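Local coordinates for protein glycerate 2-kinase (Pyrococcus horikoshii, PDB 1X3L) that catalyses the ATP-dependent, magnesium-assisted phosphorylation of D-glycerate to 2-phosphoglycerate, and also accepts other nucleotides or pyrophosphate as phosphate donor, at residues S159-V169 with D219-I229; E359-D368 with T423-T434. All coordinates share one frame; numbering follows the deposited sequence.

Two ways of joining distant parts of one chain are illustrated here. Contact 1 pairs the loop and helix of 159-169 with helix 219-226 and the turn that ends it; contact 2 zips strand 359-366 to strand 427-434 and ties the loops that follow and precede them. Their centres lie 38 Å apart on opposite sides of the chain's centre, and even their nearest atoms are about 13 Å from each other. Contact 1 closes in sequence before contact 2 opens. Contact 1 is packing away from the probable substrate site, whereas contact 2 approaches it: the side chain of Asn-424 is about 6 Å from that of Lys-58, a substrate-binding residue inferred by similarity.

Contact 1: S159-V169 with D219-I229. With EDO (1,2-ethanediol), chain F.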
loop_
_atom_site.group_PDB
_atom_site.type_symbol
_atom_site.label_atom_id
_atom_site.label_comp_id
_atom_site.label_asym_id
_atom_site.label_seq_id
_atom_site.Cartn_x
_atom_site.Cartn_y
_atom_site.Cartn_z
ATOM N N SER A 159 -17.077 -20.708 -1.390
ATOM C CA SER A 159 -18.451 -20.445 -0.976
ATOM C C SER A 159 -18.797 -18.961 -1.000
ATOM O O SER A 159 -19.854 -18.554 -0.515
ATOM C CB SER A 159 -18.686 -21.000 0.429
ATOM O OG SER A 159 -17.845 -20.352 1.367
ATOM N N GLY A 160 -17.905 -18.158 -1.569
ATOM C CA GLY A 160 -18.145 -16.729 -1.638
ATOM C C GLY A 160 -18.291 -16.112 -0.264
ATOM O O GLY A 160 -19.400 -15.960 0.248
ATOM N N ALA A 161 -17.162 -15.759 0.340
ATOM C CA ALA A 161 -17.168 -15.155 1.666
ATOM C C ALA A 161 -16.569 -13.758 1.610
ATOM O O ALA A 161 -15.601 -13.521 0.885
ATOM C CB ALA A 161 -16.378 -16.023 2.629
ATOM N N LYS A 162 -17.145 -12.832 2.370
ATOM C CA LYS A 162 -16.641 -11.466 2.392
ATOM C C LYS A 162 -15.197 -11.478 2.887
ATOM O O LYS A 162 -14.836 -12.274 3.755
ATOM C CB LYS A 162 -17.522 -10.590 3.287
ATOM C CG LYS A 162 -18.960 -10.465 2.786
ATOM C CD LYS A 162 -19.746 -9.420 3.568
ATOM C CE LYS A 162 -21.186 -9.319 3.074
ATOM N NZ LYS A 162 -21.954 -8.229 3.755
ATOM N N ILE A 163 -14.373 -10.598 2.328
ATOM C CA ILE A 163 -12.958 -10.528 2.683
ATOM C C ILE A 163 -12.641 -10.334 4.170
ATOM O O ILE A 163 -11.662 -10.889 4.675
ATOM C CB ILE A 163 -12.246 -9.424 1.863
ATOM C CG1 ILE A 163 -10.808 -9.239 2.363
ATOM C CG2 ILE A 163 -13.039 -8.132 1.943
ATOM C CD1 ILE A 163 -10.029 -8.191 1.598
ATOM N N HIS A 164 -13.451 -9.557 4.878
ATOM C CA HIS A 164 -13.184 -9.334 6.293
ATOM C C HIS A 164 -13.585 -10.548 7.132
ATOM O O HIS A 164 -13.048 -10.763 8.221
ATOM C CB HIS A 164 -13.911 -8.076 6.786
ATOM C CG HIS A 164 -15.398 -8.219 6.861
ATOM N ND1 HIS A 164 -16.029 -8.928 7.861
ATOM C CD2 HIS A 164 -16.381 -7.731 6.067
ATOM C CE1 HIS A 164 -17.337 -8.869 7.681
ATOM N NE2 HIS A 164 -17.577 -8.148 6.601
ATOM N N GLU A 165 -14.524 -11.340 6.618
ATOM C CA GLU A 165 -14.979 -12.540 7.316
ATOM C C GLU A 165 -13.918 -13.622 7.169
ATOM O O GLU A 165 -13.781 -14.490 8.028
ATOM C CB GLU A 165 -16.305 -13.041 6.732
ATOM C CG GLU A 165 -17.459 -12.065 6.873
ATOM C CD GLU A 165 -18.759 -12.605 6.305
ATOM O OE1 GLU A 165 -18.782 -12.975 5.115
ATOM O OE2 GLU A 165 -19.760 -12.658 7.049
ATOM N N ILE A 166 -13.178 -13.561 6.067
ATOM C CA ILE A 166 -12.118 -14.518 5.791
ATOM C C ILE A 166 -10.918 -14.179 6.660
ATOM O O ILE A 166 -10.195 -15.067 7.110
ATOM C CB ILE A 166 -11.708 -14.474 4.299
ATOM C CG1 ILE A 166 -12.851 -15.023 3.440
ATOM C CG2 ILE A 166 -10.426 -15.267 4.074
ATOM C CD1 ILE A 166 -12.584 -14.984 1.948
ATOM N N ASN A 167 -10.717 -12.883 6.889
ATOM C CA ASN A 167 -9.622 -12.400 7.721
ATOM C C ASN A 167 -9.897 -12.790 9.169
ATOM O O ASN A 167 -8.979 -13.084 9.928
ATOM C CB ASN A 167 -9.511 -10.877 7.628
ATOM C CG ASN A 167 -9.132 -10.401 6.241
ATOM O OD1 ASN A 167 -8.948 -11.207 5.327
ATOM N ND2 ASN A 167 -9.017 -9.087 6.074
ATOM N N THR A 168 -11.170 -12.779 9.545
ATOM C CA THR A 168 -11.569 -13.139 10.901
ATOM C C THR A 168 -11.222 -14.594 11.181
ATOM O O THR A 168 -10.665 -14.920 12.232
ATOM C CB THR A 168 -13.077 -12.943 11.103
ATOM O OG1 THR A 168 -13.379 -11.543 11.061
ATOM C CG2 THR A 168 -13.521 -13.522 12.442
ATOM N N VAL A 169 -11.555 -15.464 10.235
ATOM C CA VAL A 169 -11.265 -16.877 10.389
ATOM C C VAL A 169 -9.759 -17.104 10.367
ATOM O O VAL A 169 -9.227 -17.774 11.246
ATOM C CB VAL A 169 -11.933 -17.717 9.275
ATOM C CG1 VAL A 169 -11.538 -19.179 9.416
ATOM C CG2 VAL A 169 -13.447 -17.583 9.359
ATOM N N ASP A 219 -17.111 -15.379 16.413
ATOM C CA ASP A 219 -17.361 -14.777 15.105
ATOM C C ASP A 219 -16.858 -15.721 14.017
ATOM O O ASP A 219 -17.511 -15.906 12.991
ATOM C CB ASP A 219 -16.650 -13.423 14.964
ATOM C CG ASP A 219 -17.262 -12.343 15.831
ATOM O OD1 ASP A 219 -18.487 -12.389 16.071
ATOM O OD2 ASP A 219 -16.523 -11.432 16.261
ATOM N N ALA A 220 -15.692 -16.319 14.247
ATOM C CA ALA A 220 -15.109 -17.244 13.283
ATOM C C ALA A 220 -15.997 -18.471 13.063
ATOM O O ALA A 220 -16.175 -18.919 11.931
ATOM C CB ALA A 220 -13.729 -17.673 13.746
ATOM N N LYS A 221 -16.555 -19.013 14.142
ATOM C CA LYS A 221 -17.420 -20.182 14.028
ATOM C C LYS A 221 -18.706 -19.817 13.288
ATOM O O LYS A 221 -19.136 -20.535 12.382
ATOM C CB LYS A 221 -17.757 -20.743 15.412
ATOM C CG LYS A 221 -18.527 -22.064 15.363
ATOM C CD LYS A 221 -18.750 -22.647 16.752
ATOM C CE LYS A 221 -19.499 -23.973 16.684
ATOM N NZ LYS A 221 -19.780 -24.525 18.038
ATOM N N ARG A 222 -19.318 -18.702 13.679
ATOM C CA ARG A 222 -20.547 -18.235 13.038
ATOM C C ARG A 222 -20.345 -18.157 11.532
ATOM O O ARG A 222 -21.193 -18.596 10.754
ATOM C CB ARG A 222 -20.923 -16.846 13.553
ATOM C CG ARG A 222 -21.386 -16.803 14.994
ATOM C CD ARG A 222 -21.391 -15.369 15.505
ATOM N NE ARG A 222 -21.997 -15.246 16.829
ATOM C CZ ARG A 222 -21.932 -14.148 17.576
ATOM N NH1 ARG A 222 -21.282 -13.081 17.130
ATOM N NH2 ARG A 222 -22.526 -14.110 18.760
ATOM N N ILE A 223 -19.210 -17.593 11.135
ATOM C CA ILE A 223 -18.864 -17.432 9.729
ATOM C C ILE A 223 -18.748 -18.760 8.991
ATOM O O ILE A 223 -19.310 -18.921 7.907
ATOM C CB ILE A 223 -17.535 -16.651 9.580
ATOM C CG1 ILE A 223 -17.753 -15.182 9.956
ATOM C CG2 ILE A 223 -17.002 -16.781 8.160
ATOM C CD1 ILE A 223 -16.485 -14.354 9.988
ATOM N N LEU A 224 -18.014 -19.707 9.568
ATOM C CA LEU A 224 -17.847 -21.008 8.932
ATOM C C LEU A 224 -19.185 -21.719 8.783
ATOM O O LEU A 224 -19.430 -22.392 7.784
ATOM C CB LEU A 224 -16.876 -21.879 9.736
ATOM C CG LEU A 224 -15.410 -21.436 9.697
ATOM C CD1 LEU A 224 -14.561 -22.394 10.517
ATOM C CD2 LEU A 224 -14.924 -21.404 8.258
ATOM N N GLU A 225 -20.052 -21.563 9.778
ATOM C CA GLU A 225 -21.367 -22.188 9.742
ATOM C C GLU A 225 -22.268 -21.471 8.740
ATOM O O GLU A 225 -22.962 -22.110 7.946
ATOM C CB GLU A 225 -22.009 -22.155 11.134
ATOM C CG GLU A 225 -21.314 -23.042 12.161
ATOM C CD GLU A 225 -21.975 -22.990 13.528
ATOM O OE1 GLU A 225 -22.036 -21.890 14.120
ATOM O OE2 GLU A 225 -22.436 -24.047 14.010
ATOM N N LEU A 226 -22.248 -20.143 8.779
ATOM C CA LEU A 226 -23.059 -19.332 7.880
ATOM C C LEU A 226 -22.865 -19.726 6.420
ATOM O O LEU A 226 -23.792 -19.640 5.616
ATOM C CB LEU A 226 -22.716 -17.850 8.049
ATOM C CG LEU A 226 -23.474 -16.898 7.122
ATOM C CD1 LEU A 226 -24.962 -16.965 7.433
ATOM C CD2 LEU A 226 -22.951 -15.479 7.294
ATOM N N TYR A 227 -21.655 -20.157 6.081
ATOM C CA TYR A 227 -21.346 -20.558 4.715
ATOM C C TYR A 227 -21.276 -22.072 4.569
ATOM O O TYR A 227 -20.679 -22.592 3.626
ATOM C CB TYR A 227 -20.031 -19.912 4.281
ATOM C CG TYR A 227 -20.140 -18.412 4.112
ATOM C CD1 TYR A 227 -19.073 -17.573 4.433
ATOM C CD2 TYR A 227 -21.310 -17.830 3.624
ATOM C CE1 TYR A 227 -19.172 -16.191 4.273
ATOM C CE2 TYR A 227 -21.418 -16.452 3.458
ATOM C CZ TYR A 227 -20.347 -15.640 3.784
ATOM O OH TYR A 227 -20.450 -14.281 3.620
ATOM N N ASP A 228 -21.903 -22.767 5.512
ATOM C CA ASP A 228 -21.949 -24.227 5.527
ATOM C C ASP A 228 -20.637 -24.929 5.194
ATOM O O ASP A 228 -20.620 -25.887 4.419
ATOM C CB ASP A 228 -23.047 -24.723 4.584
ATOM C CG ASP A 228 -24.439 -24.397 5.091
ATOM O OD1 ASP A 228 -24.800 -24.871 6.191
ATOM O OD2 ASP A 228 -25.172 -23.664 4.393
ATOM N N ILE A 229 -19.541 -24.458 5.778
ATOM C CA ILE A 229 -18.242 -25.079 5.553
ATOM C C ILE A 229 -17.628 -25.485 6.887
ATOM O O ILE A 229 -16.515 -26.008 6.936
ATOM C CB ILE A 229 -17.264 -24.132 4.820
ATOM C CG1 ILE A 229 -17.170 -22.800 5.561
ATOM C CG2 ILE A 229 -17.716 -23.932 3.379
ATOM C CD1 ILE A 229 -16.164 -21.846 4.956
HETATM C C1 EDO F . -21.561 -27.506 15.979
HETATM O O1 EDO F . -21.652 -26.423 16.915
HETATM C C2 EDO F . -20.388 -28.415 16.344
HETATM O O2 EDO F . -20.300 -29.501 15.416
#
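The Tyr-227 ring lies against the loop before helix 163-169, its CE1 3.2 Å from Ala-161 CB, while Gly-160 O stands over one face, offset toward the rim. The phenol reaches the carboxylate of Glu-165, and Tyr-227 OH donates to Glu-165 OE1 over 2.6 Å on the syn lone pair. Carboxylate and ring planes are nearly perpendicular, 85° apart. The same oxygen takes the N-H of Lys-162, the N-cap residue, on its anti lone pair at 3.2 Å, so two donors grip OE1 from different sides. Glu-165 CG stands beside its own backbone N (chi1 -62°) and the extended chain beyond it brings OE1 within range of both. A phenylalanine in place of Tyr-227 would probably leave OE1 with the Lys-162 N-H but without its phenolic donor, and the carboxylate freer to turn.

Farther along, apolar side chains carry the contact. Ile-223 CD1 reaches the helix surface between Glu-165 and Thr-168, 3.5 Å from Glu-165 CB, and its CG2 branch lies 3.8 Å from Val-169 CG2. Val-169 CG1 faces Leu-224 CD2 at 4.2 Å, and Leu-224 also packs on Leu-156 of helix 146-158. The short helix axes run at 124° to each other, 8.9 Å apart at closest approach. Beyond Tyr-227, a Schellman motif with Asp-228 as C-prime residue ends helix 217-226. The chemistry thus divides the interface: aliphatic side chains, with Thr-168 and Ala-220, join the helices, while a tyrosine-glutamate bond fastens one helix's C-terminal end to the other's first turn.

Contact 2: E359-D368 with T423-T434; sequences EALIVAFDTD and TNVNSIVIAIVT
Two neighbouring antiparallel strands of the mixed sheet in the C-terminal part of the kinase, 359-366 and 427-434, are laced together by a regular ladder. Leu-361, Val-363 and Phe-365 form hydrogen-bonded pairs with Ile-432, Ile-430 and Ile-428; Ile-432 N reaches Leu-361 O at 2.7 Å with an almost straight N-H (173°). On the sheet face bearing these six residues, Val-363 CG1 lies 3.6 Å from Ile-430 CB, the two side chains pointing the same way. Phe-365 runs alongside Ile-428, with CZ 4.0 Å from Ile-428 CB, and its ring edge meets Ile-430 CD1. Helices 6-20 and 268-281 pack on this face. The other face carries Ile-362, whose CG2 touches Val-429 CG1 at 3.9 Å, and Ala-364; helix 343-351 covers both.

Past the ladder, Thr-367 makes three hydrogen bonds to the loop 423-426. With chi1 58°, its OG1 sits between backbone N and carbonyl carbon, where it donates to Asn-426 O at 2.6 Å, in the carbonyl plane, and accepts Val-425 N at 2.8 Å. Thr-367 N reaches that same Asn-426 O from above the carbonyl plane, so one oxygen is held by two donors of one residue. Asp-366 and Asn-424 each make an Asx turn, Asn-424 OD1 receiving Asn-426 N at 3.1 Å. A water within hydrogen-bonding distance of Asp-366 OD1 and Asn-424 OD1 can bridge the turns, though other acceptors may compete for its protons. An antiparallel pair inside a mixed sheet with helices on both faces, as in alpha/beta folds, thus ends in Asx turns near Lys-58, probably a substrate-binding residue.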
loop_
_atom_site.group_PDB
_atom_site.type_symbol
_atom_site.label_atom_id
_atom_site.label_comp_id
_atom_site.label_asym_id
_atom_site.label_seq_id
_atom_site.Cartn_x
_atom_site.Cartn_y
_atom_site.Cartn_z
ATOM N N GLU A 359 -4.422 26.595 -19.471
ATOM C CA GLU A 359 -3.038 26.540 -19.007
ATOM C C GLU A 359 -3.069 25.567 -17.836
ATOM O O GLU A 359 -2.930 25.959 -16.673
ATOM C CB GLU A 359 -2.571 27.919 -18.531
ATOM C CG GLU A 359 -2.456 28.953 -19.636
ATOM C CD GLU A 359 -1.518 28.508 -20.740
ATOM O OE1 GLU A 359 -0.408 28.030 -20.423
ATOM O OE2 GLU A 359 -1.884 28.637 -21.925
ATOM N N ALA A 360 -3.270 24.293 -18.151
ATOM C CA ALA A 360 -3.366 23.283 -17.116
ATOM C C ALA A 360 -2.742 21.964 -17.532
ATOM O O ALA A 360 -2.490 21.718 -18.713
ATOM C CB ALA A 360 -4.833 23.070 -16.750
ATOM N N LEU A 361 -2.494 21.115 -16.545
ATOM C CA LEU A 361 -1.915 19.809 -16.799
ATOM C C LEU A 361 -2.503 18.821 -15.817
ATOM O O LEU A 361 -2.809 19.170 -14.676
ATOM C CB LEU A 361 -0.389 19.854 -16.649
ATOM C CG LEU A 361 0.394 18.546 -16.839
ATOM C CD1 LEU A 361 1.788 18.837 -17.373
ATOM C CD2 LEU A 361 0.477 17.795 -15.515
ATOM N N ILE A 362 -2.710 17.597 -16.285
ATOM C CA ILE A 362 -3.218 16.538 -15.435
ATOM C C ILE A 362 -2.344 15.318 -15.654
ATOM O O ILE A 362 -2.147 14.873 -16.790
ATOM C CB ILE A 362 -4.682 16.150 -15.764
ATOM C CG1 ILE A 362 -5.642 17.240 -15.277
ATOM C CG2 ILE A 362 -5.031 14.823 -15.082
ATOM C CD1 ILE A 362 -7.106 16.969 -15.591
ATOM N N VAL A 363 -1.786 14.796 -14.570
ATOM C CA VAL A 363 -0.981 13.593 -14.672
ATOM C C VAL A 363 -1.554 12.606 -13.659
ATOM O O VAL A 363 -1.673 12.918 -12.473
ATOM C CB VAL A 363 0.529 13.878 -14.402
ATOM C CG1 VAL A 363 0.724 14.535 -13.054
ATOM C CG2 VAL A 363 1.320 12.580 -14.484
ATOM N N ALA A 364 -1.955 11.434 -14.144
ATOM C CA ALA A 364 -2.525 10.391 -13.289
ATOM C C ALA A 364 -1.596 9.188 -13.403
ATOM O O ALA A 364 -1.292 8.745 -14.505
ATOM C CB ALA A 364 -3.927 10.023 -13.770
ATOM N N PHE A 365 -1.152 8.656 -12.271
ATOM C CA PHE A 365 -0.232 7.532 -12.307
ATOM C C PHE A 365 -0.375 6.587 -11.127
ATOM O O PHE A 365 -0.796 6.983 -10.046
ATOM C CB PHE A 365 1.207 8.059 -12.358
ATOM C CG PHE A 365 1.604 8.855 -11.143
ATOM C CD1 PHE A 365 2.411 8.291 -10.156
ATOM C CD2 PHE A 365 1.158 10.161 -10.974
ATOM C CE1 PHE A 365 2.767 9.021 -9.018
ATOM C CE2 PHE A 365 1.507 10.898 -9.841
ATOM C CZ PHE A 365 2.312 10.324 -8.862
ATOM N N ASP A 366 -0.008 5.331 -11.352
ATOM C CA ASP A 366 -0.054 4.310 -10.315
ATOM C C ASP A 366 1.369 4.231 -9.758
ATOM O O ASP A 366 2.322 4.024 -10.517
ATOM C CB ASP A 366 -0.445 2.962 -10.924
ATOM C CG ASP A 366 -0.986 1.992 -9.895
ATOM O OD1 ASP A 366 -0.362 1.838 -8.824
ATOM O OD2 ASP A 366 -2.039 1.373 -10.167
ATOM N N THR A 367 1.520 4.397 -8.447
ATOM C CA THR A 367 2.845 4.364 -7.843
ATOM C C THR A 367 3.552 3.015 -7.927
ATOM O O THR A 367 4.737 2.931 -7.612
ATOM C CB THR A 367 2.814 4.808 -6.360
ATOM O OG1 THR A 367 1.916 3.968 -5.625
ATOM C CG2 THR A 367 2.357 6.271 -6.254
ATOM N N ASP A 368 2.854 1.959 -8.343
ATOM C CA ASP A 368 3.536 0.671 -8.445
ATOM C C ASP A 368 4.226 0.512 -9.794
ATOM O O ASP A 368 4.837 -0.517 -10.063
ATOM C CB ASP A 368 2.593 -0.517 -8.175
ATOM C CG ASP A 368 1.547 -0.715 -9.252
ATOM O OD1 ASP A 368 1.727 -0.230 -10.389
ATOM O OD2 ASP A 368 0.538 -1.389 -8.959
ATOM N N THR A 423 7.807 0.160 -5.058
ATOM C CA THR A 423 6.813 0.404 -4.018
ATOM C C THR A 423 5.384 0.370 -4.549
ATOM O O THR A 423 5.154 0.085 -5.729
ATOM C CB THR A 423 7.058 1.762 -3.325
ATOM O OG1 THR A 423 6.129 1.916 -2.243
ATOM C CG2 THR A 423 6.895 2.911 -4.319
ATOM N N ASN A 424 4.426 0.650 -3.671
ATOM C CA ASN A 424 3.023 0.660 -4.056
ATOM C C ASN A 424 2.114 1.276 -3.003
ATOM O O ASN A 424 1.836 0.668 -1.967
ATOM C CB ASN A 424 2.543 -0.764 -4.373
ATOM C CG ASN A 424 1.057 -0.822 -4.706
ATOM O OD1 ASN A 424 0.462 0.167 -5.130
ATOM N ND2 ASN A 424 0.458 -1.994 -4.527
ATOM N N VAL A 425 1.668 2.499 -3.268
ATOM C CA VAL A 425 0.749 3.183 -2.371
ATOM C C VAL A 425 -0.430 3.651 -3.214
ATOM O O VAL A 425 -1.053 4.671 -2.935
ATOM C CB VAL A 425 1.413 4.382 -1.650
ATOM C CG1 VAL A 425 2.508 3.868 -0.714
ATOM C CG2 VAL A 425 1.985 5.359 -2.655
ATOM N N ASN A 426 -0.711 2.874 -4.257
ATOM C CA ASN A 426 -1.807 3.077 -5.211
ATOM C C ASN A 426 -1.609 4.318 -6.103
ATOM O O ASN A 426 -0.496 4.734 -6.395
ATOM C CB ASN A 426 -3.109 3.208 -4.419
ATOM C CG ASN A 426 -3.488 1.864 -3.853
ATOM O OD1 ASN A 426 -3.411 0.834 -4.518
ATOM N ND2 ASN A 426 -3.911 1.884 -2.577
ATOM N N SER A 427 -2.703 4.907 -6.576
ATOM C CA SER A 427 -2.598 5.994 -7.547
ATOM C C SER A 427 -2.855 7.418 -7.094
ATOM O O SER A 427 -3.545 7.665 -6.105
ATOM C CB SER A 427 -3.510 5.693 -8.737
ATOM O OG SER A 427 -3.156 4.462 -9.342
ATOM N N ILE A 428 -2.304 8.354 -7.864
ATOM C CA ILE A 428 -2.459 9.771 -7.590
ATOM C C ILE A 428 -2.675 10.552 -8.875
ATOM O O ILE A 428 -2.054 10.261 -9.906
ATOM C CB ILE A 428 -1.214 10.359 -6.903
ATOM C CG1 ILE A 428 -0.939 9.620 -5.596
ATOM C CG2 ILE A 428 -1.414 11.858 -6.664
ATOM C CD1 ILE A 428 0.384 9.997 -4.937
ATOM N N VAL A 429 -3.567 11.534 -8.806
ATOM C CA VAL A 429 -3.843 12.400 -9.933
ATOM C C VAL A 429 -3.420 13.795 -9.504
ATOM O O VAL A 429 -3.853 14.288 -8.463
ATOM C CB VAL A 429 -5.344 12.461 -10.286
ATOM C CG1 VAL A 429 -5.538 13.355 -11.501
ATOM C CG2 VAL A 429 -5.890 11.059 -10.569
ATOM N N ILE A 430 -2.561 14.426 -10.288
ATOM C CA ILE A 430 -2.133 15.774 -9.957
ATOM C C ILE A 430 -2.689 16.708 -11.024
ATOM O O ILE A 430 -2.455 16.494 -12.214
ATOM C CB ILE A 430 -0.598 15.893 -9.945
ATOM C CG1 ILE A 430 0.003 14.900 -8.944
ATOM C CG2 ILE A 430 -0.193 17.318 -9.579
ATOM C CD1 ILE A 430 1.547 14.911 -8.914
ATOM N N ALA A 431 -3.445 17.722 -10.608
ATOM C CA ALA A 431 -4.001 18.684 -11.555
ATOM C C ALA A 431 -3.358 20.045 -11.304
ATOM O O ALA A 431 -3.397 20.571 -10.191
ATOM C CB ALA A 431 -5.523 18.775 -11.396
ATOM N N ILE A 432 -2.758 20.616 -12.341
ATOM C CA ILE A 432 -2.095 21.901 -12.199
ATOM C C ILE A 432 -2.729 22.968 -13.075
ATOM O O ILE A 432 -2.974 22.743 -14.256
ATOM C CB ILE A 432 -0.600 21.801 -12.589
ATOM C CG1 ILE A 432 0.084 20.701 -11.774
ATOM C CG2 ILE A 432 0.084 23.147 -12.370
ATOM C CD1 ILE A 432 1.482 20.366 -12.257
ATOM N N VAL A 433 -3.017 24.123 -12.484
ATOM C CA VAL A 433 -3.562 25.247 -13.244
ATOM C C VAL A 433 -2.626 26.414 -12.936
ATOM O O VAL A 433 -2.511 26.844 -11.791
ATOM C CB VAL A 433 -4.995 25.609 -12.824
ATOM C CG1 VAL A 433 -5.529 26.716 -13.727
ATOM C CG2 VAL A 433 -5.896 24.384 -12.911
ATOM N N THR A 434 -1.938 26.909 -13.957
ATOM C CA THR A 434 -0.994 27.998 -13.756
ATOM C C THR A 434 -1.590 29.375 -14.008
ATOM O O THR A 434 -1.066 30.378 -13.532
ATOM C CB THR A 434 0.239 27.818 -14.657
ATOM O OG1 THR A 434 -0.182 27.671 -16.019
ATOM C CG2 THR A 434 1.020 26.577 -14.247
HETATM O O HOH W 1 -1.300 0.047 -7.146
HETATM O O HOH W 2 6.471 -1.801 -7.340
#